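Local coordinates for PelD (Pseudomonas aeruginosa, PDB 4EU0), which binds cyclic di-GMP as an effector involved in pellicle formation, here as the GAF- and GGDEF-containing part of a longer, probably membrane-bound protein, at residues S168-R173 with L212-R217; R268-D273 with G282-N287; R203-S208 with R225-L230. All blocks are in the same frame, centred on the assembly; numbering follows the deposited sequence.

Interaction 1: residues S168-R173 with L212-R217; sequences SQYLKR and LDVQLR. With C2E (9,9'-[(2R,3R,3aS,5S,7aR,9R,10R,10aS,12S,14aR)-3,5,10,12-tetrahydroxy-5,12-dioxidooctahydro-2H,7H-difuro[3,2-d:3',2'-j][1,3,7,9,2,8]tetraoxadiphosphacyclododecine-2,9-diyl]bis(2-amino-1,9-dihydro-6H-purin-6-one)), chain B.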
loop_
_atom_site.group_PDB
_atom_site.type_symbol
_atom_site.label_atom_id
_atom_site.label_comp_id
_atom_site.label_asym_id
_atom_site.label_seq_id
_atom_site.Cartn_x
_atom_site.Cartn_y
_atom_site.Cartn_z
ATOM N N SER A 168 -7.458 1.679 -6.422
ATOM C CA SER A 168 -8.394 1.706 -5.299
ATOM C C SER A 168 -7.784 1.120 -4.025
ATOM O O SER A 168 -7.831 1.733 -2.951
ATOM C CB SER A 168 -9.674 0.947 -5.675
ATOM O OG SER A 168 -10.648 1.089 -4.665
ATOM N N GLN A 169 -7.206 -0.072 -4.145
ATOM C CA GLN A 169 -6.547 -0.703 -3.006
ATOM C C GLN A 169 -5.404 0.135 -2.432
ATOM O O GLN A 169 -5.371 0.386 -1.243
ATOM C CB GLN A 169 -6.054 -2.106 -3.361
ATOM C CG GLN A 169 -5.387 -2.815 -2.183
ATOM C CD GLN A 169 -4.707 -4.116 -2.573
ATOM O OE1 GLN A 169 -4.901 -5.150 -1.922
ATOM N NE2 GLN A 169 -3.900 -4.071 -3.634
ATOM N N TYR A 170 -4.466 0.557 -3.285
ATOM C CA TYR A 170 -3.332 1.347 -2.846
ATOM C C TYR A 170 -3.753 2.671 -2.202
ATOM O O TYR A 170 -3.184 3.078 -1.199
ATOM C CB TYR A 170 -2.358 1.596 -4.013
ATOM C CG TYR A 170 -1.443 0.444 -4.396
ATOM C CD1 TYR A 170 -0.098 0.688 -4.714
ATOM C CD2 TYR A 170 -1.904 -0.876 -4.467
ATOM C CE1 TYR A 170 0.764 -0.359 -5.091
ATOM C CE2 TYR A 170 -1.039 -1.930 -4.841
ATOM C CZ TYR A 170 0.285 -1.651 -5.157
ATOM O OH TYR A 170 1.142 -2.662 -5.520
ATOM N N LEU A 171 -4.757 3.329 -2.781
ATOM C CA LEU A 171 -5.278 4.568 -2.202
ATOM C C LEU A 171 -5.847 4.333 -0.805
ATOM O O LEU A 171 -5.556 5.092 0.117
ATOM C CB LEU A 171 -6.332 5.199 -3.119
ATOM C CG LEU A 171 -7.013 6.476 -2.598
ATOM C CD1 LEU A 171 -6.020 7.592 -2.330
ATOM C CD2 LEU A 171 -8.057 6.907 -3.625
ATOM N N LYS A 172 -6.629 3.274 -0.637
ATOM C CA LYS A 172 -7.206 3.008 0.689
ATOM C C LYS A 172 -6.102 2.710 1.685
ATOM O O LYS A 172 -6.122 3.203 2.805
ATOM C CB LYS A 172 -8.215 1.864 0.656
ATOM C CG LYS A 172 -8.981 1.739 1.965
ATOM C CD LYS A 172 -10.046 0.660 1.914
ATOM C CE LYS A 172 -10.823 0.643 3.219
ATOM N NZ LYS A 172 -11.964 -0.312 3.189
ATOM N N ARG A 173 -5.128 1.907 1.277
ATOM C CA ARG A 173 -4.002 1.631 2.156
ATOM C C ARG A 173 -3.258 2.908 2.537
ATOM O O ARG A 173 -2.907 3.108 3.695
ATOM C CB ARG A 173 -3.039 0.635 1.522
ATOM C CG ARG A 173 -1.831 0.320 2.404
ATOM C CD ARG A 173 -2.230 -0.185 3.816
ATOM N NE ARG A 173 -2.984 -1.434 3.746
ATOM C CZ ARG A 173 -3.548 -2.048 4.786
ATOM N NH1 ARG A 173 -4.223 -3.183 4.596
ATOM N NH2 ARG A 173 -3.460 -1.525 6.008
ATOM N N LEU A 212 6.093 1.814 -6.310
ATOM C CA LEU A 212 4.741 1.542 -5.825
ATOM C C LEU A 212 3.693 2.529 -6.317
ATOM O O LEU A 212 2.508 2.358 -6.042
ATOM C CB LEU A 212 4.702 1.488 -4.296
ATOM C CG LEU A 212 5.556 0.403 -3.656
ATOM C CD1 LEU A 212 5.713 0.693 -2.181
ATOM C CD2 LEU A 212 4.923 -0.969 -3.899
ATOM N N ASP A 213 4.123 3.556 -7.056
ATOM C CA ASP A 213 3.165 4.527 -7.577
ATOM C C ASP A 213 2.180 3.830 -8.503
ATOM O O ASP A 213 2.555 2.912 -9.255
ATOM C CB ASP A 213 3.848 5.646 -8.351
ATOM C CG ASP A 213 4.802 6.474 -7.497
ATOM O OD1 ASP A 213 4.905 6.281 -6.262
ATOM O OD2 ASP A 213 5.466 7.346 -8.089
ATOM N N VAL A 214 0.925 4.264 -8.438
ATOM C CA VAL A 214 -0.123 3.734 -9.296
ATOM C C VAL A 214 -0.889 4.868 -9.956
ATOM O O VAL A 214 -1.020 5.971 -9.385
ATOM C CB VAL A 214 -1.103 2.776 -8.547
ATOM C CG1 VAL A 214 -0.396 1.461 -8.188
ATOM C CG2 VAL A 214 -1.680 3.427 -7.289
ATOM N N GLN A 215 -1.372 4.592 -11.162
ATOM C CA GLN A 215 -2.043 5.599 -11.966
ATOM C C GLN A 215 -3.414 5.159 -12.427
ATOM O O GLN A 215 -3.670 3.964 -12.605
ATOM C CB GLN A 215 -1.207 5.921 -13.209
ATOM C CG GLN A 215 0.217 6.323 -12.919
ATOM C CD GLN A 215 0.960 6.645 -14.193
ATOM O OE1 GLN A 215 0.550 6.218 -15.274
ATOM N NE2 GLN A 215 2.038 7.409 -14.079
ATOM N N LEU A 216 -4.273 6.147 -12.662
ATOM C CA LEU A 216 -5.582 5.948 -13.264
ATOM C C LEU A 216 -5.762 6.906 -14.433
ATOM O O LEU A 216 -5.562 8.116 -14.294
ATOM C CB LEU A 216 -6.702 6.205 -12.251
ATOM C CG LEU A 216 -7.466 5.092 -11.547
ATOM C CD1 LEU A 216 -8.839 5.605 -11.108
ATOM C CD2 LEU A 216 -7.614 3.858 -12.430
ATOM N N ARG A 217 -6.144 6.355 -15.581
ATOM C CA ARG A 217 -6.401 7.143 -16.784
ATOM C C ARG A 217 -7.906 7.336 -16.905
ATOM O O ARG A 217 -8.654 6.361 -17.069
ATOM C CB ARG A 217 -5.850 6.425 -18.022
ATOM C CG ARG A 217 -4.394 5.971 -17.881
ATOM C CD ARG A 217 -4.020 4.833 -18.841
ATOM N NE ARG A 217 -4.859 3.642 -18.669
ATOM C CZ ARG A 217 -4.623 2.458 -19.231
ATOM N NH1 ARG A 217 -3.551 2.275 -19.995
ATOM N NH2 ARG A 217 -5.456 1.446 -19.019
HETATM P P1 C2E B . 15.600 11.105 -8.675
HETATM O O2P C2E B . 16.158 12.472 -9.009
HETATM O O1P C2E B . 15.008 10.264 -9.776
HETATM O "O5'" C2E B . 14.515 11.246 -7.512
HETATM C "C5'" C2E B . 14.749 12.031 -6.344
HETATM C "C4'" C2E B . 13.664 11.788 -5.300
HETATM O "O4'" C2E B . 12.414 12.341 -5.745
HETATM C "C3'" C2E B . 13.377 10.324 -4.987
HETATM O "O3'" C2E B . 14.193 9.762 -3.952
HETATM C "C2'" C2E B . 11.938 10.372 -4.542
HETATM O "O2'" C2E B . 11.891 10.847 -3.193
HETATM C "C1'" C2E B . 11.350 11.443 -5.434
HETATM N N9 C2E B . 10.813 10.845 -6.690
HETATM C C8 C2E B . 11.317 11.002 -7.927
HETATM N N7 C2E B . 10.576 10.327 -8.845
HETATM C C5 C2E B . 9.572 9.741 -8.168
HETATM C C6 C2E B . 8.434 8.874 -8.510
HETATM O O6 C2E B . 8.225 8.518 -9.796
HETATM N N1 C2E B . 7.614 8.461 -7.517
HETATM C C2 C2E B . 7.811 8.792 -6.212
HETATM N N2 C2E B . 6.941 8.317 -5.295
HETATM N N3 C2E B . 8.847 9.589 -5.826
HETATM C C4 C2E B . 9.733 10.074 -6.743
HETATM P P11 C2E B . 14.478 8.177 -3.934
HETATM O O21 C2E B . 15.248 7.829 -2.670
HETATM O O11 C2E B . 13.235 7.377 -4.267
HETATM O O5A C2E B . 15.513 8.021 -5.150
HETATM C C5A C2E B . 16.744 8.742 -5.152
HETATM C C4A C2E B . 17.444 8.495 -6.473
HETATM O O4A C2E B . 17.620 7.095 -6.692
HETATM C C3A C2E B . 16.607 8.948 -7.652
HETATM O O3A C2E B . 16.796 10.314 -7.953
HETATM C C2A C2E B . 17.068 8.065 -8.781
HETATM O O2A C2E B . 18.300 8.555 -9.327
HETATM C C1A C2E B . 17.318 6.763 -8.051
HETATM N N91 C2E B . 16.108 5.899 -8.129
HETATM C C81 C2E B . 15.229 5.638 -7.144
HETATM N N71 C2E B . 14.251 4.794 -7.565
HETATM C C51 C2E B . 14.503 4.507 -8.856
HETATM C C61 C2E B . 13.880 3.678 -9.917
HETATM O O61 C2E B . 12.750 2.963 -9.683
HETATM N N11 C2E B . 14.466 3.654 -11.135
HETATM C C21 C2E B . 15.595 4.356 -11.407
HETATM N N21 C2E B . 16.130 4.283 -12.652
HETATM N N31 C2E B . 16.218 5.129 -10.479
HETATM C C41 C2E B . 15.727 5.237 -9.218
#
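A buried aromatic–aliphatic contact joins helix 162-181 to the start of strand 214-219, an outermost strand of the four-stranded sheet in the GGDEF domain: the Tyr170 ring packs against Val214 and Leu212, one step from a nucleotide-binding aspartate. Val214 approaches from one face of the ring. Its CG1 stands 4.0 Å from the ring centroid and 29° off the normal, a CH-pi contact displaced towards the CD1 side, where CG1 comes within 3.6 Å of Tyr170 CD1. The other valine branch, CG2, lies alongside Tyr170 CB at 3.8 Å, so the two methyls cover one side of the tyrosine, CG1 the ring and CG2 its root. At the ring edge, near its plane, the carbonyl oxygen of Leu212 is 3.4 Å from Tyr170 CE1. The tyrosine reaches this position with CG anti to its own carbonyl carbon (chi1 -78°), and its hydroxyl is hydrogen-bonded to Arg11 of helix 2-16. Leu230, on the adjacent strand, and Leu149 of helix 133-150 also touch Tyr170, placing it where the GGDEF and GAF parts meet.

Asp213, between the two residues that touch the tyrosine, points its CB away from the helix and receives a guanine of cyclic di-GMP. Base N2 donates to Asp213 OD1 at 3.0 Å with an N-H...O angle of 169°, while N1 donates to OD2 over a very short modelled distance that should be read with caution. Arg210 and Asp213 are spaced as in the RxxD motif of the GGDEF inhibitory site, which this pocket resembles, and Arg210, Thr234 and Arg245 also bond the ligand. The carboxylate thus offers two acceptors to the paired N-H donors of one guanine edge, a match consistent with selective recognition of that base.

Interaction 2: residues R268-D273 with G282-N287; sequences RQYELD and GHFLFN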
loop_
_atom_site.group_PDB
_atom_site.type_symbol
_atom_site.label_atom_id
_atom_site.label_comp_id
_atom_site.label_asym_id
_atom_site.label_seq_id
_atom_site.Cartn_x
_atom_site.Cartn_y
_atom_site.Cartn_z
ATOM N N ARG A 268 -2.878 19.448 -10.154
ATOM C CA ARG A 268 -3.593 19.557 -8.898
ATOM C C ARG A 268 -2.999 18.518 -7.974
ATOM O O ARG A 268 -2.792 17.381 -8.370
ATOM C CB ARG A 268 -5.091 19.291 -9.111
ATOM C CG ARG A 268 -5.805 20.294 -10.027
ATOM C CD ARG A 268 -6.912 19.582 -10.849
ATOM N NE ARG A 268 -7.621 20.455 -11.799
ATOM C CZ ARG A 268 -8.299 21.541 -11.439
ATOM N NH1 ARG A 268 -8.340 21.892 -10.166
ATOM N NH2 ARG A 268 -8.928 22.288 -12.342
ATOM N N GLN A 269 -2.700 18.919 -6.746
ATOM C CA GLN A 269 -2.010 18.055 -5.792
ATOM C C GLN A 269 -2.828 17.942 -4.518
ATOM O O GLN A 269 -3.419 18.921 -4.065
ATOM C CB GLN A 269 -0.627 18.646 -5.492
ATOM C CG GLN A 269 0.266 17.813 -4.598
ATOM C CD GLN A 269 1.634 18.457 -4.350
ATOM O OE1 GLN A 269 2.066 19.353 -5.072
ATOM N NE2 GLN A 269 2.324 17.974 -3.331
ATOM N N TYR A 270 -2.871 16.739 -3.954
ATOM C CA TYR A 270 -3.533 16.495 -2.683
ATOM C C TYR A 270 -2.599 15.692 -1.786
ATOM O O TYR A 270 -2.271 14.545 -2.091
ATOM C CB TYR A 270 -4.848 15.740 -2.916
ATOM C CG TYR A 270 -5.644 15.470 -1.660
ATOM C CD1 TYR A 270 -6.624 16.360 -1.229
ATOM C CD2 TYR A 270 -5.416 14.321 -0.907
ATOM C CE1 TYR A 270 -7.360 16.112 -0.082
ATOM C CE2 TYR A 270 -6.147 14.062 0.250
ATOM C CZ TYR A 270 -7.111 14.968 0.654
ATOM O OH TYR A 270 -7.837 14.726 1.798
ATOM N N GLU A 271 -2.175 16.289 -0.672
ATOM C CA GLU A 271 -1.308 15.575 0.274
ATOM C C GLU A 271 -2.165 14.857 1.299
ATOM O O GLU A 271 -2.993 15.482 1.970
ATOM C CB GLU A 271 -0.340 16.529 0.977
ATOM C CG GLU A 271 0.847 16.976 0.125
ATOM C CD GLU A 271 1.950 17.615 0.955
ATOM O OE1 GLU A 271 1.888 17.521 2.198
ATOM O OE2 GLU A 271 2.883 18.206 0.372
ATOM N N LEU A 272 -1.982 13.543 1.409
ATOM C CA LEU A 272 -2.763 12.741 2.349
ATOM C C LEU A 272 -2.273 13.045 3.753
ATOM O O LEU A 272 -1.069 13.081 4.000
ATOM C CB LEU A 272 -2.638 11.242 2.039
ATOM C CG LEU A 272 -3.508 10.668 0.913
ATOM C CD1 LEU A 272 -3.065 11.132 -0.480
ATOM C CD2 LEU A 272 -3.505 9.148 0.970
ATOM N N ASP A 273 -3.205 13.289 4.666
ATOM C CA ASP A 273 -2.834 13.681 6.026
ATOM C C ASP A 273 -3.990 13.508 6.998
ATOM O O ASP A 273 -5.140 13.843 6.684
ATOM C CB ASP A 273 -2.297 15.123 6.050
ATOM C CG ASP A 273 -1.530 15.442 7.324
ATOM O OD1 ASP A 273 -2.169 15.812 8.332
ATOM O OD2 ASP A 273 -0.285 15.339 7.317
ATOM N N GLY A 282 -12.884 14.003 -1.304
ATOM C CA GLY A 282 -14.068 14.105 -2.155
ATOM C C GLY A 282 -14.124 15.408 -2.930
ATOM O O GLY A 282 -14.376 15.410 -4.127
ATOM N N HIS A 283 -13.895 16.523 -2.241
ATOM C CA HIS A 283 -13.839 17.822 -2.903
ATOM C C HIS A 283 -12.773 17.852 -3.990
ATOM O O HIS A 283 -13.000 18.364 -5.086
ATOM C CB HIS A 283 -13.601 18.947 -1.890
ATOM C CG HIS A 283 -13.422 20.289 -2.523
ATOM N ND1 HIS A 283 -14.478 21.031 -3.006
ATOM C CD2 HIS A 283 -12.307 21.018 -2.764
ATOM C CE1 HIS A 283 -14.021 22.158 -3.522
ATOM N NE2 HIS A 283 -12.706 22.175 -3.388
ATOM N N PHE A 284 -11.620 17.277 -3.680
ATOM C CA PHE A 284 -10.501 17.248 -4.609
ATOM C C PHE A 284 -10.847 16.453 -5.870
ATOM O O PHE A 284 -10.711 16.955 -6.983
ATOM C CB PHE A 284 -9.265 16.672 -3.920
ATOM C CG PHE A 284 -8.077 16.512 -4.834
ATOM C CD1 PHE A 284 -7.336 17.619 -5.234
ATOM C CD2 PHE A 284 -7.695 15.253 -5.297
ATOM C CE1 PHE A 284 -6.231 17.464 -6.084
ATOM C CE2 PHE A 284 -6.588 15.090 -6.144
ATOM C CZ PHE A 284 -5.854 16.199 -6.536
ATOM N N LEU A 285 -11.308 15.221 -5.695
ATOM C CA LEU A 285 -11.542 14.353 -6.852
ATOM C C LEU A 285 -12.861 14.616 -7.575
ATOM O O LEU A 285 -12.880 14.621 -8.803
ATOM C CB LEU A 285 -11.426 12.871 -6.470
ATOM C CG LEU A 285 -10.043 12.380 -6.031
ATOM C CD1 LEU A 285 -10.139 10.936 -5.529
ATOM C CD2 LEU A 285 -8.999 12.495 -7.142
ATOM N N PHE A 286 -13.950 14.848 -6.829
ATOM C CA PHE A 286 -15.292 14.932 -7.429
ATOM C C PHE A 286 -15.757 16.329 -7.832
ATOM O O PHE A 286 -16.740 16.476 -8.581
ATOM C CB PHE A 286 -16.354 14.286 -6.524
ATOM C CG PHE A 286 -16.134 12.822 -6.263
ATOM C CD1 PHE A 286 -15.365 12.046 -7.127
ATOM C CD2 PHE A 286 -16.715 12.216 -5.157
ATOM C CE1 PHE A 286 -15.162 10.697 -6.879
ATOM C CE2 PHE A 286 -16.526 10.860 -4.903
ATOM C CZ PHE A 286 -15.750 10.100 -5.771
ATOM N N ASN A 287 -15.099 17.351 -7.295
ATOM C CA ASN A 287 -15.396 18.727 -7.665
ATOM C C ASN A 287 -14.251 19.312 -8.488
ATOM O O ASN A 287 -14.438 19.680 -9.651
ATOM C CB ASN A 287 -15.688 19.576 -6.423
ATOM C CG ASN A 287 -15.913 21.045 -6.751
ATOM O OD1 ASN A 287 -14.989 21.751 -7.154
ATOM N ND2 ASN A 287 -17.138 21.513 -6.563
#
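Phe284 reaches from helix 280-288 to strand 265-272 and lays its ring against CB of Arg268 and Tyr270 and the backbone carbonyls of Arg268 and Gln269. Phe284 CB, the first atom out, is 3.8 Å from Tyr270 CD1. With CG set anti to the backbone N (chi1 176°), the ring is carried toward the strand, and Tyr270 CB settles over the centre of the Phe284 ring, 3.5 Å from the centroid and 4° off the normal. This is a CH-pi contact of nearly ideal placement, with the methylene touching CG, CD2 and CE2 alike. The tyrosine ring itself is inclined to that of Phe284, the planes at 39° and the centroids 5.3 Å apart.

In fold terms, the last helix of the GGDEF domain packs here on an outermost strand, 265-272, which precedes it in the chain by a short loop; strand 268-272 and helix 282-287 run roughly antiparallel, their axes 9.7 Å apart at closest approach. Leu187 of the neighbouring strand 185-192 touches Phe284 too. Further out, Phe284 CE1 meets Arg268 CB at 3.7 Å and also approaches Gln269 O, while Arg268's guanidinium leads away to a salt bridge with Glu191. At the tip, Phe284 CZ lies 3.8 Å from Arg268 O.

Interaction 3: residues R203-S208 with R225-L230; sequences RLLEGS and RVLLVL
Leu205 and Leu227 carry an apolar contact between a helix and a sheet in the alpha/beta GGDEF domain, where helix 198-207 covers one face of the antiparallel sheet through strand 225-231. The two side chains run side by side, pointing opposite ways, so that a branch of one meets the root of the other. With Leu227 CG anti to its backbone N (chi1 -175°), the CD2 methyl is carried up to the helix, where it lies only 3.2 Å from Leu205 CB; this is tighter than usual carbon packing, and its exact value is doubtful. Leu227 CD2 is also 4.0 Å from Leu205 CD1. Phe190 and Phe250 also touch Leu205, extending the apolar layer to strand 185-192 and helix 236-253.

Charged groups lie beside this layer without pairing directly: Glu206 OE2 and Arg225 NH1 are 6.1 Å apart. The amide of Gln202 links them, donating to the glutamate and accepting from the arginine.

Hydrogen bonds gather on the carbonyl of Leu205 near the helix end. Gln215 NE2 reaches it from strand 214-219, Ser208 N donates to Leu205 O at 3.1 Å, and Ser208 OG donates to the same Leu205 O at 2.6 Å, tilted 16° from the carbonyl plane.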
loop_
_atom_site.group_PDB
_atom_site.type_symbol
_atom_site.label_atom_id
_atom_site.label_comp_id
_atom_site.label_asym_id
_atom_site.label_seq_id
_atom_site.Cartn_x
_atom_site.Cartn_y
_atom_site.Cartn_z
ATOM N N ARG A 203 0.880 9.728 -22.488
ATOM C CA ARG A 203 1.789 8.610 -22.699
ATOM C C ARG A 203 3.105 8.816 -21.962
ATOM O O ARG A 203 3.680 7.859 -21.430
ATOM C CB ARG A 203 2.034 8.376 -24.187
ATOM C CG ARG A 203 0.863 7.725 -24.877
ATOM C CD ARG A 203 1.041 7.717 -26.377
ATOM N NE ARG A 203 -0.031 6.978 -27.040
ATOM C CZ ARG A 203 -0.030 5.665 -27.241
ATOM N NH1 ARG A 203 0.998 4.922 -26.843
ATOM N NH2 ARG A 203 -1.059 5.092 -27.852
ATOM N N LEU A 204 3.587 10.060 -21.940
ATOM C CA LEU A 204 4.811 10.368 -21.204
ATOM C C LEU A 204 4.592 10.184 -19.699
ATOM O O LEU A 204 5.431 9.621 -19.004
ATOM C CB LEU A 204 5.319 11.783 -21.544
ATOM C CG LEU A 204 6.740 12.117 -21.074
ATOM C CD1 LEU A 204 7.782 11.341 -21.864
ATOM C CD2 LEU A 204 7.002 13.616 -21.183
ATOM N N LEU A 205 3.453 10.651 -19.200
ATOM C CA LEU A 205 3.123 10.475 -17.782
ATOM C C LEU A 205 3.002 8.983 -17.431
ATOM O O LEU A 205 3.549 8.533 -16.417
ATOM C CB LEU A 205 1.848 11.251 -17.434
ATOM C CG LEU A 205 1.982 12.774 -17.390
ATOM C CD1 LEU A 205 0.585 13.395 -17.351
ATOM C CD2 LEU A 205 2.835 13.237 -16.178
ATOM N N GLU A 206 2.338 8.207 -18.287
ATOM C CA GLU A 206 2.249 6.759 -18.078
ATOM C C GLU A 206 3.626 6.103 -17.998
ATOM O O GLU A 206 3.860 5.271 -17.134
ATOM C CB GLU A 206 1.419 6.085 -19.173
ATOM C CG GLU A 206 -0.058 6.481 -19.165
ATOM C CD GLU A 206 -0.801 5.881 -20.343
ATOM O OE1 GLU A 206 -0.516 4.711 -20.702
ATOM O OE2 GLU A 206 -1.663 6.570 -20.919
ATOM N N GLY A 207 4.538 6.501 -18.882
ATOM C CA GLY A 207 5.858 5.881 -18.940
ATOM C C GLY A 207 6.736 6.224 -17.748
ATOM O O GLY A 207 7.717 5.531 -17.488
ATOM N N SER A 208 6.370 7.279 -17.022
ATOM C CA SER A 208 7.158 7.775 -15.886
ATOM C C SER A 208 6.928 6.969 -14.610
ATOM O O SER A 208 7.650 7.155 -13.614
ATOM C CB SER A 208 6.809 9.242 -15.599
ATOM O OG SER A 208 5.569 9.356 -14.934
ATOM N N ARG A 225 -8.856 14.500 -20.596
ATOM C CA ARG A 225 -8.023 13.456 -20.011
ATOM C C ARG A 225 -7.552 13.925 -18.644
ATOM O O ARG A 225 -7.085 15.057 -18.486
ATOM C CB ARG A 225 -6.805 13.181 -20.895
ATOM C CG ARG A 225 -7.120 12.713 -22.298
ATOM C CD ARG A 225 -5.831 12.649 -23.128
ATOM N NE ARG A 225 -6.063 12.123 -24.479
ATOM C CZ ARG A 225 -6.078 10.831 -24.792
ATOM N NH1 ARG A 225 -5.886 9.906 -23.857
ATOM N NH2 ARG A 225 -6.293 10.451 -26.049
ATOM N N VAL A 226 -7.690 13.053 -17.652
ATOM C CA VAL A 226 -7.115 13.293 -16.336
ATOM C C VAL A 226 -6.323 12.050 -15.991
ATOM O O VAL A 226 -6.871 10.943 -16.038
ATOM C CB VAL A 226 -8.190 13.506 -15.247
ATOM C CG1 VAL A 226 -7.548 13.535 -13.856
ATOM C CG2 VAL A 226 -9.004 14.778 -15.506
ATOM N N LEU A 227 -5.040 12.235 -15.683
ATOM C CA LEU A 227 -4.229 11.146 -15.171
ATOM C C LEU A 227 -4.001 11.340 -13.684
ATOM O O LEU A 227 -3.360 12.307 -13.261
ATOM C CB LEU A 227 -2.901 11.039 -15.907
ATOM C CG LEU A 227 -2.094 9.812 -15.458
ATOM C CD1 LEU A 227 -2.688 8.509 -16.012
ATOM C CD2 LEU A 227 -0.690 9.942 -15.913
ATOM N N LEU A 228 -4.549 10.422 -12.896
ATOM C CA LEU A 228 -4.340 10.423 -11.460
ATOM C C LEU A 228 -3.107 9.602 -11.155
ATOM O O LEU A 228 -2.928 8.508 -11.702
ATOM C CB LEU A 228 -5.531 9.761 -10.788
ATOM C CG LEU A 228 -6.105 10.225 -9.464
ATOM C CD1 LEU A 228 -5.972 11.735 -9.218
ATOM C CD2 LEU A 228 -7.573 9.754 -9.476
ATOM N N VAL A 229 -2.248 10.121 -10.293
ATOM C CA VAL A 229 -1.084 9.363 -9.835
ATOM C C VAL A 229 -1.022 9.405 -8.320
ATOM O O VAL A 229 -0.950 10.476 -7.733
ATOM C CB VAL A 229 0.261 9.908 -10.392
ATOM C CG1 VAL A 229 1.393 8.956 -10.021
ATOM C CG2 VAL A 229 0.195 10.087 -11.907
ATOM N N LEU A 230 -1.027 8.228 -7.699
ATOM C CA LEU A 230 -0.802 8.125 -6.260
ATOM C C LEU A 230 0.659 7.761 -5.989
ATOM O O LEU A 230 1.216 6.845 -6.599
ATOM C CB LEU A 230 -1.729 7.066 -5.646
ATOM C CG LEU A 230 -1.503 6.764 -4.158
ATOM C CD1 LEU A 230 -2.018 7.900 -3.265
ATOM C CD2 LEU A 230 -2.150 5.431 -3.764
#

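How the interactions relate
All three interactions belong to the GGDEF part and share its four-stranded antiparallel sheet, ordered 214-219, 225-231, 185-192, 265-272. Interactions 1 and 3 have centres 12 Å apart and alternate along the chain; their strands are neighbours, joined by backbone bonds such as Leu230 N to Val214 O (2.8 Å). Interaction 2 comes later in sequence, at the other outermost strand, about 14 Å from interaction 1 and 16 Å from interaction 3. Leu228 CD1, on the sheet side away from helix 198-207, touches Leu285 CD2 at 3.7 Å. Helices thus cover both faces, and cyclic di-GMP sits beside the start of strand 214-219, so the nucleotide is bound at the margin of the shared sheet.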